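Long-range contacts in Exo-alpha-sialidase (Clostridium perfringens, PDB 2VO8), which is the cohesin module of a family 33 glycoside hydrolase, a probable exo-sialidase, and probably binds dockerin-bearing partners in toxin complexes: residues A[45-50]-A[113-118]; A[9-14]-A[128-133]; A[28-33]-A[95-100]; A[54-59]-A[102-107]; A[107-112]-A[133-138]. One frame throughout, in Å; residues are numbered along the deposited sequence.

Contact 1 of 5, residues A[45-50]-A[113-118]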
# COMPACT_ATOMS: atom_id res chain seq x y z
N GLU A 45 2.88 -3.82 7.53
CA GLU A 45 4.08 -3.44 6.79
C GLU A 45 4.00 -3.88 5.33
O GLU A 45 3.79 -5.06 5.04
CB GLU A 45 5.33 -4.03 7.45
CG GLU A 45 6.57 -4.00 6.57
CD GLU A 45 7.80 -4.50 7.28
OE1 GLU A 45 7.71 -4.81 8.49
OE2 GLU A 45 8.87 -4.58 6.64
N TYR A 46 4.15 -2.93 4.42
CA TYR A 46 4.25 -3.24 3.00
C TYR A 46 5.67 -3.01 2.48
O TYR A 46 6.44 -2.26 3.08
CB TYR A 46 3.25 -2.40 2.19
CG TYR A 46 1.84 -2.48 2.71
CD1 TYR A 46 1.03 -3.57 2.42
CD2 TYR A 46 1.30 -1.46 3.49
CE1 TYR A 46 -0.27 -3.64 2.89
CE2 TYR A 46 0.01 -1.52 3.96
CZ TYR A 46 -0.77 -2.62 3.66
OH TYR A 46 -2.06 -2.69 4.13
N LEU A 47 6.00 -3.66 1.37
CA LEU A 47 7.02 -3.16 0.48
C LEU A 47 6.26 -2.89 -0.80
O LEU A 47 5.71 -3.79 -1.44
CB LEU A 47 8.25 -4.07 0.33
CG LEU A 47 9.33 -3.31 -0.50
CD1 LEU A 47 10.13 -2.29 0.29
CD2 LEU A 47 10.24 -4.27 -1.28
N PHE A 48 6.16 -1.58 -1.09
CA PHE A 48 5.36 -1.05 -2.20
C PHE A 48 6.30 -0.86 -3.39
O PHE A 48 7.32 -0.23 -3.25
CB PHE A 48 4.74 0.29 -1.84
CG PHE A 48 4.02 0.95 -3.00
CD1 PHE A 48 2.73 0.58 -3.35
CD2 PHE A 48 4.65 1.94 -3.75
CE1 PHE A 48 2.07 1.19 -4.40
CE2 PHE A 48 3.99 2.55 -4.76
CZ PHE A 48 2.72 2.20 -5.10
N GLU A 49 5.94 -1.41 -4.54
CA GLU A 49 6.84 -1.36 -5.71
C GLU A 49 6.14 -0.69 -6.87
O GLU A 49 4.93 -0.82 -7.08
CB GLU A 49 7.36 -2.76 -6.06
CG GLU A 49 8.26 -3.30 -4.95
CD GLU A 49 9.22 -4.35 -5.43
OE1 GLU A 49 9.72 -4.22 -6.58
OE2 GLU A 49 9.51 -5.28 -4.65
N TYR A 50 6.94 0.09 -7.60
CA TYR A 50 6.45 0.83 -8.74
C TYR A 50 7.65 1.16 -9.66
O TYR A 50 8.80 1.06 -9.25
CB TYR A 50 5.78 2.11 -8.28
CG TYR A 50 6.74 3.19 -7.85
CD1 TYR A 50 7.11 4.23 -8.73
CD2 TYR A 50 7.27 3.21 -6.55
CE1 TYR A 50 7.96 5.26 -8.30
CE2 TYR A 50 8.14 4.21 -6.14
CZ TYR A 50 8.49 5.24 -7.02
OH TYR A 50 9.39 6.21 -6.60
N GLY A 113 2.63 -2.76 -7.12
CA GLY A 113 2.69 -4.04 -6.39
C GLY A 113 2.99 -3.94 -4.91
O GLY A 113 3.65 -3.03 -4.44
N LEU A 114 2.52 -4.93 -4.18
CA LEU A 114 2.91 -5.12 -2.79
C LEU A 114 3.65 -6.44 -2.74
O LEU A 114 3.02 -7.52 -2.90
CB LEU A 114 1.67 -5.07 -1.88
CG LEU A 114 0.80 -3.80 -1.80
CD1 LEU A 114 -0.55 -3.93 -0.99
CD2 LEU A 114 1.59 -2.57 -1.19
N THR A 115 4.98 -6.38 -2.58
CA THR A 115 5.80 -7.59 -2.63
C THR A 115 6.11 -8.18 -1.25
O THR A 115 6.68 -9.27 -1.14
CB THR A 115 7.11 -7.33 -3.40
OG1 THR A 115 7.79 -6.20 -2.83
CG2 THR A 115 6.83 -7.06 -4.85
N THR A 116 5.77 -7.40 -0.22
CA THR A 116 5.80 -7.77 1.21
C THR A 116 4.53 -7.16 1.79
O THR A 116 4.12 -5.99 1.45
CB THR A 116 7.06 -7.23 1.91
OG1 THR A 116 8.24 -7.88 1.39
CG2 THR A 116 7.02 -7.39 3.48
N ALA A 117 3.83 -7.96 2.62
CA ALA A 117 2.60 -7.51 3.27
C ALA A 117 2.43 -8.37 4.53
O ALA A 117 2.31 -9.58 4.43
CB ALA A 117 1.42 -7.64 2.37
N LEU A 118 2.54 -7.72 5.68
CA LEU A 118 2.63 -8.43 6.99
C LEU A 118 1.78 -7.65 7.95
O LEU A 118 1.61 -6.41 7.76
CB LEU A 118 4.05 -8.41 7.52
CG LEU A 118 5.32 -8.77 6.76
CD1 LEU A 118 6.49 -8.21 7.50
CD2 LEU A 118 5.46 -10.29 6.60

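Contact 2 of 5, residues A[9-14]-A[128-133]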
# COMPACT_ATOMS: atom_id res chain seq x y z
N VAL A 9 -2.74 -14.82 7.14
CA VAL A 9 -3.83 -14.50 8.04
C VAL A 9 -4.89 -13.59 7.40
O VAL A 9 -5.94 -13.32 7.98
CB VAL A 9 -3.27 -13.93 9.40
CG1 VAL A 9 -2.34 -14.98 10.11
CG2 VAL A 9 -2.54 -12.62 9.23
N GLY A 10 -4.63 -13.13 6.17
CA GLY A 10 -5.56 -12.24 5.52
C GLY A 10 -4.98 -11.82 4.18
O GLY A 10 -3.95 -12.33 3.79
N ASN A 11 -5.67 -10.91 3.51
CA ASN A 11 -5.23 -10.36 2.23
C ASN A 11 -4.79 -8.89 2.32
O ASN A 11 -5.46 -8.08 2.95
CB ASN A 11 -6.36 -10.41 1.24
CG ASN A 11 -6.88 -11.85 1.01
OD1 ASN A 11 -8.10 -12.07 0.93
ND2 ASN A 11 -5.97 -12.78 0.91
N SER A 12 -3.72 -8.57 1.59
CA SER A 12 -3.42 -7.13 1.32
C SER A 12 -4.36 -6.64 0.22
O SER A 12 -4.83 -7.44 -0.59
CB SER A 12 -1.95 -6.93 0.94
OG SER A 12 -1.58 -7.59 -0.26
N THR A 13 -4.62 -5.33 0.17
CA THR A 13 -5.45 -4.72 -0.84
C THR A 13 -4.71 -3.54 -1.42
O THR A 13 -3.96 -2.88 -0.71
CB THR A 13 -6.81 -4.24 -0.30
OG1 THR A 13 -6.62 -3.25 0.74
CG2 THR A 13 -7.64 -5.43 0.24
N ILE A 14 -4.85 -3.36 -2.73
CA ILE A 14 -4.43 -2.10 -3.38
C ILE A 14 -5.54 -1.67 -4.34
O ILE A 14 -5.96 -2.46 -5.17
CB ILE A 14 -3.02 -2.24 -4.04
CG1 ILE A 14 -2.69 -1.00 -4.91
CG2 ILE A 14 -2.81 -3.53 -4.82
CD1 ILE A 14 -1.15 -0.93 -5.26
N ASP A 128 1.94 -13.27 7.98
CA ASP A 128 1.87 -12.92 6.55
C ASP A 128 0.48 -12.59 6.07
O ASP A 128 -0.51 -13.15 6.51
CB ASP A 128 2.39 -14.05 5.68
CG ASP A 128 3.83 -14.37 5.91
OD1 ASP A 128 4.61 -13.51 6.39
OD2 ASP A 128 4.19 -15.52 5.53
N LEU A 129 0.42 -11.69 5.07
CA LEU A 129 -0.81 -11.43 4.33
C LEU A 129 -0.52 -11.93 2.89
O LEU A 129 0.61 -11.95 2.50
CB LEU A 129 -1.13 -9.93 4.26
CG LEU A 129 -1.53 -9.16 5.55
CD1 LEU A 129 -1.73 -7.72 5.19
CD2 LEU A 129 -2.75 -9.72 6.29
N GLU A 130 -1.56 -12.29 2.17
CA GLU A 130 -1.43 -12.54 0.73
C GLU A 130 -1.02 -11.23 0.04
O GLU A 130 -1.51 -10.16 0.40
CB GLU A 130 -2.73 -13.02 0.16
CG GLU A 130 -3.01 -14.47 0.49
CD GLU A 130 -4.08 -15.09 -0.40
OE1 GLU A 130 -4.30 -14.61 -1.55
OE2 GLU A 130 -4.74 -16.05 0.08
N LEU A 131 -0.13 -11.36 -0.94
CA LEU A 131 0.34 -10.23 -1.72
C LEU A 131 -0.72 -9.73 -2.72
O LEU A 131 -1.75 -10.35 -2.95
CB LEU A 131 1.67 -10.58 -2.41
CG LEU A 131 2.77 -11.10 -1.47
CD1 LEU A 131 4.10 -11.42 -2.20
CD2 LEU A 131 2.99 -10.09 -0.32
N SER A 132 -0.48 -8.57 -3.31
CA SER A 132 -1.43 -8.03 -4.26
C SER A 132 -0.71 -7.04 -5.22
O SER A 132 0.36 -6.53 -4.88
CB SER A 132 -2.63 -7.37 -3.58
OG SER A 132 -2.21 -6.31 -2.70
N SER A 133 -1.31 -6.81 -6.37
CA SER A 133 -0.88 -5.73 -7.27
C SER A 133 -2.05 -5.24 -8.07
O SER A 133 -3.10 -5.85 -8.09
CB SER A 133 0.27 -6.16 -8.19
OG SER A 133 -0.18 -7.11 -9.14
O HOH W 1 -4.06 -10.18 -1.25

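Contact 3 of 5, residues A[28-33]-A[95-100]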
# COMPACT_ATOMS: atom_id res chain seq x y z
N ALA A 28 -2.83 5.56 -4.87
CA ALA A 28 -3.05 4.14 -4.62
C ALA A 28 -3.34 3.90 -3.15
O ALA A 28 -2.62 4.39 -2.28
CB ALA A 28 -1.83 3.33 -5.06
N ILE A 29 -4.40 3.15 -2.88
CA ILE A 29 -4.89 2.97 -1.51
C ILE A 29 -4.59 1.57 -1.00
O ILE A 29 -5.13 0.58 -1.50
CB ILE A 29 -6.41 3.22 -1.42
CG1 ILE A 29 -6.74 4.65 -1.87
CG2 ILE A 29 -6.91 2.98 -0.01
CD1 ILE A 29 -8.23 4.92 -1.97
N LEU A 30 -3.71 1.49 -0.01
CA LEU A 30 -3.25 0.22 0.51
C LEU A 30 -4.04 -0.19 1.75
O LEU A 30 -4.30 0.62 2.64
CB LEU A 30 -1.79 0.25 0.83
CG LEU A 30 -0.82 0.97 -0.10
CD1 LEU A 30 0.59 0.70 0.38
CD2 LEU A 30 -1.07 0.40 -1.54
N GLY A 31 -4.46 -1.45 1.81
CA GLY A 31 -5.25 -1.89 2.97
C GLY A 31 -5.13 -3.37 3.26
O GLY A 31 -4.19 -4.03 2.82
N ILE A 32 -6.09 -3.84 4.05
CA ILE A 32 -6.20 -5.27 4.39
C ILE A 32 -7.65 -5.70 4.18
O ILE A 32 -8.56 -4.85 4.10
CB ILE A 32 -5.71 -5.54 5.84
CG1 ILE A 32 -6.49 -4.73 6.88
CG2 ILE A 32 -4.17 -5.29 5.99
CD1 ILE A 32 -6.15 -5.16 8.33
N GLU A 33 -7.88 -7.01 4.05
CA GLU A 33 -9.24 -7.54 3.82
C GLU A 33 -9.27 -9.01 4.25
O GLU A 33 -8.26 -9.69 4.21
CB GLU A 33 -9.66 -7.37 2.35
CG GLU A 33 -11.07 -7.90 1.97
CD GLU A 33 -11.09 -9.40 1.71
OE1 GLU A 33 -10.06 -9.96 1.31
OE2 GLU A 33 -12.14 -10.04 1.94
N ASP A 95 -8.82 0.33 5.06
CA ASP A 95 -7.82 0.98 4.26
C ASP A 95 -6.85 1.70 5.21
O ASP A 95 -7.27 2.30 6.24
CB ASP A 95 -8.50 1.92 3.25
CG ASP A 95 -9.30 1.15 2.19
OD1 ASP A 95 -9.17 -0.07 2.12
OD2 ASP A 95 -10.05 1.77 1.43
N LEU A 96 -5.56 1.58 4.91
CA LEU A 96 -4.49 1.96 5.83
C LEU A 96 -3.57 3.10 5.33
O LEU A 96 -3.14 3.93 6.12
CB LEU A 96 -3.65 0.74 6.17
CG LEU A 96 -4.34 -0.40 6.92
CD1 LEU A 96 -3.37 -1.51 7.21
CD2 LEU A 96 -4.93 0.14 8.26
N VAL A 97 -3.28 3.13 4.03
CA VAL A 97 -2.24 4.03 3.51
C VAL A 97 -2.69 4.61 2.16
O VAL A 97 -3.32 3.91 1.36
CB VAL A 97 -0.92 3.29 3.29
CG1 VAL A 97 0.19 4.33 2.71
CG2 VAL A 97 -0.46 2.56 4.53
N LYS A 98 -2.39 5.90 1.95
CA LYS A 98 -2.59 6.59 0.67
C LYS A 98 -1.20 6.83 0.09
O LYS A 98 -0.38 7.49 0.72
CB LYS A 98 -3.22 7.96 0.89
CG LYS A 98 -4.59 7.98 1.53
CD LYS A 98 -5.20 9.40 1.51
CE LYS A 98 -5.35 10.08 2.87
NZ LYS A 98 -6.53 11.03 2.74
N VAL A 99 -0.93 6.30 -1.11
CA VAL A 99 0.34 6.57 -1.80
C VAL A 99 0.04 7.49 -3.00
O VAL A 99 -0.71 7.14 -3.89
CB VAL A 99 1.06 5.27 -2.29
CG1 VAL A 99 2.42 5.58 -2.97
CG2 VAL A 99 1.26 4.29 -1.19
N ASN A 100 0.57 8.71 -2.96
CA ASN A 100 0.23 9.72 -3.96
C ASN A 100 1.40 9.76 -4.97
O ASN A 100 2.56 9.89 -4.58
CB ASN A 100 0.02 11.09 -3.31
CG ASN A 100 -0.61 12.06 -4.24
OD1 ASN A 100 0.07 12.57 -5.18
ND2 ASN A 100 -1.91 12.31 -4.07
O HOH W 2 -8.86 -2.75 2.23

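Contact 4 of 5, residues A[54-59]-A[102-107]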
# COMPACT_ATOMS: atom_id res chain seq x y z
N ALA A 54 8.52 5.73 -14.55
CA ALA A 54 7.22 6.15 -15.02
C ALA A 54 6.45 7.08 -14.08
O ALA A 54 5.55 7.77 -14.54
CB ALA A 54 6.38 4.97 -15.38
N PHE A 55 6.77 7.03 -12.78
CA PHE A 55 6.10 7.77 -11.71
C PHE A 55 7.06 8.54 -10.83
O PHE A 55 8.14 8.11 -10.58
CB PHE A 55 5.28 6.87 -10.79
CG PHE A 55 4.33 5.97 -11.49
CD1 PHE A 55 3.08 6.37 -11.75
CD2 PHE A 55 4.71 4.71 -11.87
CE1 PHE A 55 2.23 5.57 -12.37
CE2 PHE A 55 3.86 3.91 -12.48
CZ PHE A 55 2.62 4.34 -12.75
N ILE A 56 6.57 9.67 -10.34
CA ILE A 56 7.13 10.44 -9.25
C ILE A 56 6.39 10.08 -7.89
O ILE A 56 5.22 10.24 -7.87
CB ILE A 56 6.89 11.98 -9.56
CG1 ILE A 56 7.53 12.38 -10.90
CG2 ILE A 56 7.32 12.84 -8.49
CD1 ILE A 56 6.92 13.56 -11.55
N LEU A 57 7.13 9.63 -6.85
CA LEU A 57 6.50 9.44 -5.54
C LEU A 57 6.34 10.76 -4.81
O LEU A 57 7.33 11.42 -4.47
CB LEU A 57 7.32 8.46 -4.70
CG LEU A 57 6.79 8.17 -3.29
CD1 LEU A 57 5.44 7.46 -3.37
CD2 LEU A 57 7.79 7.34 -2.50
N ASN A 58 5.10 11.15 -4.56
CA ASN A 58 4.80 12.46 -3.97
C ASN A 58 4.75 12.47 -2.47
O ASN A 58 5.52 13.20 -1.84
CB ASN A 58 3.49 13.04 -4.49
CG ASN A 58 3.51 13.25 -5.97
OD1 ASN A 58 2.54 12.95 -6.69
ND2 ASN A 58 4.64 13.77 -6.45
N GLU A 59 3.85 11.70 -1.89
CA GLU A 59 3.76 11.58 -0.40
C GLU A 59 3.02 10.29 -0.09
O GLU A 59 2.20 9.83 -0.90
CB GLU A 59 3.00 12.72 0.24
CG GLU A 59 1.61 12.96 -0.37
CD GLU A 59 0.66 13.82 0.48
OE1 GLU A 59 1.14 14.54 1.41
OE2 GLU A 59 -0.57 13.81 0.18
N THR A 102 2.52 10.80 -9.31
CA THR A 102 2.22 11.51 -10.57
C THR A 102 2.98 10.81 -11.71
O THR A 102 4.21 10.66 -11.63
CB THR A 102 2.62 12.98 -10.52
OG1 THR A 102 1.97 13.64 -9.41
CG2 THR A 102 2.31 13.70 -11.87
N PRO A 103 2.25 10.35 -12.73
CA PRO A 103 3.00 9.71 -13.85
C PRO A 103 3.80 10.74 -14.62
O PRO A 103 3.41 11.89 -14.67
CB PRO A 103 1.89 9.11 -14.74
CG PRO A 103 0.57 9.22 -13.89
CD PRO A 103 0.80 10.35 -12.95
N LYS A 104 4.95 10.33 -15.16
CA LYS A 104 5.71 11.29 -16.00
C LYS A 104 6.03 10.75 -17.39
O LYS A 104 6.70 11.46 -18.17
CB LYS A 104 6.97 11.73 -15.27
CG LYS A 104 7.98 10.64 -14.96
CD LYS A 104 9.13 11.26 -14.25
CE LYS A 104 10.27 10.34 -13.89
NZ LYS A 104 11.23 10.04 -15.03
N ILE A 105 5.60 9.53 -17.68
CA ILE A 105 5.67 8.94 -19.02
C ILE A 105 4.45 8.12 -19.33
O ILE A 105 4.01 7.33 -18.50
CB ILE A 105 6.84 7.94 -19.20
CG1 ILE A 105 8.17 8.63 -19.00
CG2 ILE A 105 6.77 7.27 -20.59
CD1 ILE A 105 9.35 7.63 -18.86
N SER A 106 3.94 8.22 -20.54
CA SER A 106 2.83 7.35 -20.97
C SER A 106 3.28 5.88 -21.10
O SER A 106 4.46 5.56 -21.44
CB SER A 106 2.23 7.85 -22.27
OG SER A 106 3.14 7.62 -23.34
N SER A 107 2.32 5.01 -20.87
CA SER A 107 2.54 3.57 -20.87
C SER A 107 1.24 2.82 -20.97
O SER A 107 0.23 3.21 -20.37
CB SER A 107 3.31 3.14 -19.62
OG SER A 107 3.43 1.72 -19.61

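Contact 5 of 5, residues A[107-112]-A[133-138]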
# COMPACT_ATOMS: atom_id res chain seq x y z
N SER A 107 2.32 5.01 -20.87
CA SER A 107 2.54 3.57 -20.87
C SER A 107 1.24 2.82 -20.97
O SER A 107 0.23 3.21 -20.37
CB SER A 107 3.31 3.14 -19.62
OG SER A 107 3.43 1.72 -19.61
N GLU A 108 1.27 1.69 -21.70
CA GLU A 108 0.09 0.89 -21.84
C GLU A 108 -0.18 0.10 -20.56
O GLU A 108 -1.30 -0.24 -20.32
CB GLU A 108 0.19 -0.09 -23.03
CG GLU A 108 0.22 0.59 -24.42
CD GLU A 108 -1.14 1.11 -24.85
OE1 GLU A 108 -2.16 0.77 -24.21
OE2 GLU A 108 -1.21 1.87 -25.86
N LEU A 109 0.85 -0.20 -19.79
CA LEU A 109 0.67 -1.05 -18.62
C LEU A 109 1.82 -0.81 -17.70
O LEU A 109 3.00 -1.01 -18.06
CB LEU A 109 0.53 -2.55 -19.00
CG LEU A 109 0.26 -3.60 -17.90
CD1 LEU A 109 -0.22 -4.92 -18.55
CD2 LEU A 109 1.49 -3.86 -17.04
N GLU A 110 1.47 -0.35 -16.48
CA GLU A 110 2.41 -0.40 -15.37
C GLU A 110 1.79 -1.09 -14.14
O GLU A 110 0.61 -1.00 -13.93
CB GLU A 110 2.83 1.01 -14.94
CG GLU A 110 3.45 1.84 -16.10
CD GLU A 110 4.82 1.29 -16.51
OE1 GLU A 110 5.54 0.73 -15.66
OE2 GLU A 110 5.18 1.44 -17.69
N VAL A 111 2.63 -1.72 -13.36
CA VAL A 111 2.17 -2.48 -12.18
C VAL A 111 2.60 -1.80 -10.89
O VAL A 111 3.80 -1.56 -10.67
CB VAL A 111 2.68 -3.92 -12.23
CG1 VAL A 111 2.24 -4.71 -10.98
CG2 VAL A 111 2.22 -4.60 -13.58
N LEU A 112 1.60 -1.50 -10.04
CA LEU A 112 1.79 -1.08 -8.67
C LEU A 112 1.56 -2.33 -7.77
O LEU A 112 0.47 -2.89 -7.80
CB LEU A 112 0.82 0.02 -8.34
CG LEU A 112 0.84 1.19 -9.36
CD1 LEU A 112 -0.24 2.16 -9.07
CD2 LEU A 112 2.29 1.79 -9.42
N SER A 133 -1.31 -6.81 -6.37
CA SER A 133 -0.88 -5.73 -7.27
C SER A 133 -2.05 -5.24 -8.07
O SER A 133 -3.10 -5.85 -8.09
CB SER A 133 0.27 -6.16 -8.19
OG SER A 133 -0.18 -7.11 -9.14
N LYS A 134 -1.85 -4.12 -8.77
CA LYS A 134 -2.87 -3.53 -9.61
C LYS A 134 -2.15 -2.94 -10.84
O LYS A 134 -1.04 -2.40 -10.71
CB LYS A 134 -3.62 -2.45 -8.83
CG LYS A 134 -4.47 -1.45 -9.62
CD LYS A 134 -5.70 -1.99 -10.22
CE LYS A 134 -6.37 -0.90 -11.09
NZ LYS A 134 -7.83 -0.95 -10.89
N GLU A 135 -2.76 -3.12 -12.01
CA GLU A 135 -2.25 -2.55 -13.27
C GLU A 135 -2.95 -1.25 -13.56
O GLU A 135 -4.15 -1.12 -13.38
CB GLU A 135 -2.43 -3.50 -14.47
CG GLU A 135 -1.94 -4.88 -14.23
CD GLU A 135 -2.28 -5.84 -15.36
OE1 GLU A 135 -3.17 -5.51 -16.17
OE2 GLU A 135 -1.64 -6.89 -15.41
N VAL A 136 -2.18 -0.28 -14.07
CA VAL A 136 -2.71 0.97 -14.54
C VAL A 136 -2.21 1.24 -15.98
O VAL A 136 -1.09 0.84 -16.34
CB VAL A 136 -2.31 2.18 -13.67
CG1 VAL A 136 -2.63 1.93 -12.14
CG2 VAL A 136 -0.88 2.48 -13.81
N LYS A 137 -3.02 1.95 -16.74
CA LYS A 137 -2.60 2.52 -18.04
C LYS A 137 -2.33 4.01 -17.84
O LYS A 137 -3.17 4.73 -17.28
CB LYS A 137 -3.63 2.26 -19.11
CG LYS A 137 -3.37 2.98 -20.44
CD LYS A 137 -4.61 2.94 -21.32
CE LYS A 137 -4.41 3.50 -22.74
NZ LYS A 137 -3.14 4.18 -22.89
N ILE A 138 -1.17 4.47 -18.30
CA ILE A 138 -0.81 5.89 -18.13
C ILE A 138 -1.08 6.55 -19.50
O ILE A 138 -0.35 6.30 -20.47
CB ILE A 138 0.67 6.12 -17.77
CG1 ILE A 138 1.12 5.35 -16.52
CG2 ILE A 138 0.97 7.64 -17.60
CD1 ILE A 138 2.56 5.36 -16.35

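Contact 1 of 5, residues A[45-50]-A[113-118]
Leu114 serves two aromatic rings at once. Its CD2 meets the Phe48 ring at the edge and in the ring plane, 4.0 Å from Phe48 CD1, while Leu114 CD1 comes obliquely to the Tyr46 ring, 3.8 Å from Tyr46 CD1. Thr116 O also lies at the edge of the tyrosine ring, near its plane, and Ala117 CB takes a second oblique place. The other face of this antiparallel ladder is more polar. Thr115 OG1, turned to Glu49 by a chi1 of 54°, donates to Glu49 OE2 at 2.7 Å, meeting the oxygen on its anti side and 24° out of the carboxylate plane. Leu47 CD2 leans to 3.5 Å from the same hydroxyl oxygen of Thr115, and the extended Glu45 runs alongside Leu118. Bonds in both directions join Glu45 to Leu118 and Glu49 to Gly113. Between them the chain turns a corner at Thr115: Leu47 O takes Thr115 N at 2.9 Å, Leu47 N gives to Thr116 O at 3.0 Å, and Thr116 N is left buried without a partner. Strand 78-85 flanks 45-50, strand 126-139 flanks 113-118, and the two rings reach across the interior to strand 95-103.

Contact 2 of 5, residues A[9-14]-A[128-133]
Asn11 pairs with Glu130 where the first strand of the cohesin domain runs beside the last, the parallel pairing that closes its jelly-roll beta sandwich. The evidence is a standard parallel bridge: Glu130 bonds to the residues flanking Asn11, its N giving to Gly10 O at 2.9 Å and its O taking Ser12 N at 3.0 Å. Toward the N terminus Val9 N adds a bond to Asp128 O, and Val9 CG2 packs on Leu129 CD2. The Asn11 and Glu130 side chains lie next to each other, pointing the same way. Strands 10-14 and 128-130 nevertheless diverge, at 61°, and past Glu130 hydroxyl groups replace the backbone ladder. With chi1 at 63°, Ser12 OG is turned over its own backbone, and from there donates to Glu130 O at 2.7 Å, in the carbonyl plane and on a lone pair. That oxygen is therefore gripped twice by one residue, through N and OG. Ser132 OG in turn donates to Ser12 OG at 2.8 Å, which makes a relay of Ser132 to Ser12 to the carbonyl and should restrict the rotation of the Ser12 hydroxyl. A water in the widening gap stands 2.9 Å from both Ser12 O and Leu131 O. Next to the relay, the methyl Ile14 CG2 rests 3.5 Å from Ser132 OG.

Contact 3 of 5, residues A[28-33]-A[95-100]
Ala28 and Val99 open an antiparallel ladder with bonds in both directions, Ala28 N to Val99 O and Val99 N to Ala28 O, each 2.8 Å. Leu30 N follows with a bond to Val97 O. The hydrogen bonds then depart from regularity: Leu30 O accepts from Leu96 N at 2.8 Å, in the carbonyl plane, and from Val97 N at 3.0 Å, tilted 18° from it. Two consecutive residues facing one define a classic beta bulge, and the register has moved by one residue where Gly31 faces Asp95. Apolar contacts gather on the buried face. The Leu30 side chain, with CG beside its backbone N (chi1 -41°), spreads over both valines, CB lying 4.0 Å from Val97 CB and CD1 touching Val99 CG2. Beyond the bulge Ile32 CG2 touches Leu96 CD1 at 4.1 Å. On the other face the methyl Ile29 CG2 packs against the Asp95 carboxylate. Polar interactions centre on Asp95: a water lies 2.8 Å from Ile32 O and 2.7 Å from Asp95 OD1, an oxygen that also has a salt bridge to Lys15. In the sheet, strand 10-15 bonds to the other edge of 28-33 through Lys15 and Thr13, and strand 55-62 lies along the far edge of 95-100. Ile81 and Val83 of strand 78-85, together with Tyr46, pack against the inner face.

Contact 4 of 5, residues A[54-59]-A[102-107]
Ala54 O receives the shortest bond of this contact, from Lys104 N at 2.7 Å; the N-H points almost straight at it (167°), although the donor stands 36° out of the carbonyl plane. Pro103 CA adds a C-H contact to the same oxygen at 3.3 Å. One step along, Ile56 and Thr102 form a doubly bonded antiparallel pair. Ile56 N reaches Thr102 O at 2.9 Å with a nearly linear N-H (177°), and Thr102 N returns a bond to Ile56 O at 3.1 Å. Among the side chains, Phe55 CD1 comes obliquely to Pro103, 3.9 Å from its CA. On the other face Ile56 and Lys104 cross at about a right angle, Ile56 CG1 touching Lys104 CD at 3.9 Å. The lysine thus lays its methylene chain over the isoleucine, then bends at its end so that NZ bonds to Glu53 O. Phe55 and Pro103 both pack on Ile138 of strand 126-139, which ties this end of the two strands to the sandwich interior. The chemistry explains how a proline fits the ladder: Pro103 faces Phe55 in a non-hydrogen-bonded pair, where no N-H is required of it, and its neighbours Thr102 and Lys104 supply the bonds.

Contact 5 of 5, residues A[107-112]-A[133-138]
Glu110 and Val136, Leu112 and Lys134, and Ser107 and Ile138 are each joined by two backbone bonds, forming an antiparallel hairpin whose segments 109-112 and 133-138 run at 145°, with a bulge between Ser107 and Glu110. The bulge carries its own polar network. Ser107 OG accepts from Leu109 N at 3.2 Å, an ST turn, and donates to Glu110 OE2 at 2.6 Å, arriving on the anti side and 21° out of the carboxylate plane. Glu110 is bent at chi2 (-69°), which folds its carboxylate back to the serine; Asn51 holds OE1, so both oxygens of the group are bonded. Across the hairpin the methylene Glu110 CG lies on Ile138 CD1 at 3.6 Å, and Ile138 CD1 also reaches Ser107 CB at 4.0 Å. Leu112 and Val136 meet at about a right angle, CD1 of the leucine 3.9 Å from CG1 of the valine. The remaining side-chain contacts are more exposed: Val111 CG1 rests on Ser133 CB at 3.7 Å, Leu109 CD1 lies near the Glu135 carboxylate, and Glu108 runs alongside Lys137 in a long salt bridge, OE1 to NZ 3.8 Å. Phe55 of strand 55-62 covers the buried side, touching Glu110, Leu112 and Val136. Beyond 133-138, the backbone of Lys137 bonds to Asp18 and to Val20 of strand 19-21, and Lys134 makes a salt bridge with Asp18.

From the N terminus, segments 9-14, 28-33, 45-50 and 54-59 open contacts 2, 3, 1 and 4 in turn. Segment 95-100 closes contact 3 and 102-107 closes contact 4, whose last residue, Ser107, opens contact 5. Contact 1 closes next at 113-118, then contact 2 at 128-133, and contact 5 last at 133-138, sharing Ser133 with contact 2. Contacts 1, 3 and 4 are therefore nested within contact 2, and 4 also within 1. Contact 3 crosses 1 and 4; contact 5 crosses 1 and 2 but follows 3 and 4 in series. Strands 107-121 and 126-139 link contacts 1, 2 and 5, while strand 95-103 joins contacts 3 and 4.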